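Local coordinates for glycosyl hydrolase, family 31/fibronectin type III domain protein (Clostridium perfringens, PDB 4LKS) that binds galactose through a carbohydrate-binding module of a family 31 glycoside hydrolase, probably to recognise galactose-bearing glycans, at residues V92-I97 against T144-L149. Residues are numbered along the deposited sequence; the frame is centred on the assembly and turned at random. Where two conformers were deposited one is given.
Sequences VTEYKI and TALKTL
The Glu94 carboxylate is flanked on both faces: Leu146 CD1 lies over one, 3.9 Å from Glu94 CD, while the end of the Lys147 chain passes on the opposite side beside OE1. The setting is an F5/8 type C β-sandwich, where 95-97 and 144-145 pair antiparallel in the five-stranded sheet and two consecutive classic β bulges join the 92-93 and 148 part to it. With CG anti to the backbone N (chi1 -166°), the extended Glu94 chain projects outward from the sheet on the face it shares with Lys147. Lys147 CE approaches Glu94 OE1 to 3.3 Å, yet Lys147 NZ remains 4.0 Å from Glu94 OE1, a long salt bridge.

In the first bulge two residues, Thr93 and Glu94, are set against Lys147 alone; Lys147 O accepts from Thr93 N (2.9 Å) and Glu94 N (3.3 Å), both donors above the same face of the carbonyl plane, 36° out of it. In the second, Glu94 is matched by two residues: Leu146 N donates to Glu94 O at 2.8 Å, whereas the bond from Lys147 N is weak. Regular pairing resumes at Tyr95 and Ala145, followed by the hydrogen-bonded pair Lys96 and Thr144, which exchange two N-H...O bonds.

Past the bulges, Thr148 OG1 is hydrogen-bonded to the backbone O of Tyr156, a galactose-pocket residue, linking the strand end to the binding site. On the Val92 side, apolar contact spans the strands where Val92 CG2 meets Ala145 CB at 3.9 Å.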
# COMPACT_ATOMS: atom_id res chain seq x y z
N VAL A 92 -2.08 -7.58 -3.10
CA VAL A 92 -2.08 -6.70 -4.27
C VAL A 92 -1.03 -7.16 -5.27
O VAL A 92 0.14 -7.36 -4.92
CB VAL A 92 -1.81 -5.24 -3.86
CG1 VAL A 92 -1.65 -4.37 -5.09
CG2 VAL A 92 -2.95 -4.73 -2.95
N THR A 93 -1.44 -7.36 -6.53
CA THR A 93 -0.49 -7.82 -7.55
C THR A 93 -0.21 -6.78 -8.65
O THR A 93 0.79 -6.90 -9.36
CB THR A 93 -0.93 -9.16 -8.20
OG1 THR A 93 -2.01 -8.92 -9.11
CG2 THR A 93 -1.37 -10.16 -7.14
N GLU A 94 -1.09 -5.79 -8.79
CA GLU A 94 -0.86 -4.67 -9.70
C GLU A 94 -1.31 -3.41 -8.98
O GLU A 94 -2.38 -3.38 -8.36
CB GLU A 94 -1.61 -4.83 -11.04
CG GLU A 94 -1.12 -3.84 -12.11
CD GLU A 94 -2.01 -3.75 -13.34
OE1 GLU A 94 -3.13 -4.29 -13.34
OE2 GLU A 94 -1.58 -3.09 -14.32
N TYR A 95 -0.48 -2.36 -9.04
CA TYR A 95 -0.73 -1.14 -8.28
C TYR A 95 -0.44 0.11 -9.10
O TYR A 95 0.22 0.07 -10.16
CB TYR A 95 0.14 -1.13 -7.00
CG TYR A 95 1.61 -1.14 -7.35
CD1 TYR A 95 2.28 0.04 -7.66
CD2 TYR A 95 2.32 -2.33 -7.44
CE1 TYR A 95 3.62 0.04 -8.05
CE2 TYR A 95 3.67 -2.34 -7.83
CZ TYR A 95 4.30 -1.14 -8.12
OH TYR A 95 5.63 -1.12 -8.52
N LYS A 96 -0.92 1.23 -8.58
CA LYS A 96 -0.56 2.55 -9.08
C LYS A 96 -0.19 3.41 -7.87
O LYS A 96 -0.77 3.27 -6.78
CB LYS A 96 -1.73 3.18 -9.86
CG LYS A 96 -1.44 4.61 -10.36
CD LYS A 96 -2.52 5.10 -11.31
CE LYS A 96 -3.84 5.35 -10.61
NZ LYS A 96 -4.81 5.97 -11.58
N ILE A 97 0.80 4.28 -8.08
CA ILE A 97 1.20 5.24 -7.07
C ILE A 97 1.03 6.65 -7.61
O ILE A 97 1.48 6.97 -8.72
CB ILE A 97 2.67 5.05 -6.66
CG1 ILE A 97 2.83 3.72 -5.92
CG2 ILE A 97 3.13 6.20 -5.76
CD1 ILE A 97 4.26 3.30 -5.73
N THR A 144 -3.10 2.64 -5.17
CA THR A 144 -4.28 2.04 -5.78
C THR A 144 -4.01 0.59 -6.13
O THR A 144 -3.00 0.29 -6.74
CB THR A 144 -4.66 2.79 -7.06
OG1 THR A 144 -4.95 4.15 -6.74
CG2 THR A 144 -5.89 2.15 -7.71
N ALA A 145 -4.92 -0.28 -5.72
CA ALA A 145 -4.86 -1.70 -6.05
C ALA A 145 -5.66 -1.92 -7.33
O ALA A 145 -6.86 -1.66 -7.36
CB ALA A 145 -5.43 -2.53 -4.92
N LEU A 146 -4.98 -2.42 -8.37
CA LEU A 146 -5.59 -2.61 -9.69
C LEU A 146 -5.94 -4.08 -9.93
O LEU A 146 -6.90 -4.39 -10.64
CB LEU A 146 -4.63 -2.13 -10.79
CG LEU A 146 -4.24 -0.65 -10.72
CD1 LEU A 146 -3.12 -0.36 -11.72
CD2 LEU A 146 -5.43 0.25 -10.96
N LYS A 147 -5.13 -4.97 -9.37
CA LYS A 147 -5.39 -6.41 -9.42
C LYS A 147 -4.99 -6.98 -8.07
O LYS A 147 -4.02 -6.51 -7.45
CB LYS A 147 -4.54 -7.07 -10.51
CG LYS A 147 -4.93 -6.70 -11.94
CD LYS A 147 -4.02 -7.40 -12.94
CE LYS A 147 -4.46 -7.09 -14.36
NZ LYS A 147 -3.54 -7.70 -15.35
N THR A 148 -5.74 -7.98 -7.60
CA THR A 148 -5.48 -8.58 -6.30
C THR A 148 -5.80 -10.07 -6.31
O THR A 148 -6.48 -10.56 -7.23
CB THR A 148 -6.37 -7.96 -5.21
OG1 THR A 148 -7.74 -8.18 -5.55
CG2 THR A 148 -6.14 -6.45 -5.08
N LEU A 149 -5.34 -10.76 -5.27
CA LEU A 149 -5.64 -12.18 -5.07
C LEU A 149 -6.63 -12.35 -3.93
O LEU A 149 -6.80 -11.46 -3.10
CB LEU A 149 -4.37 -12.95 -4.75
CG LEU A 149 -3.24 -12.86 -5.77
CD1 LEU A 149 -2.02 -13.59 -5.28
CD2 LEU A 149 -3.67 -13.38 -7.13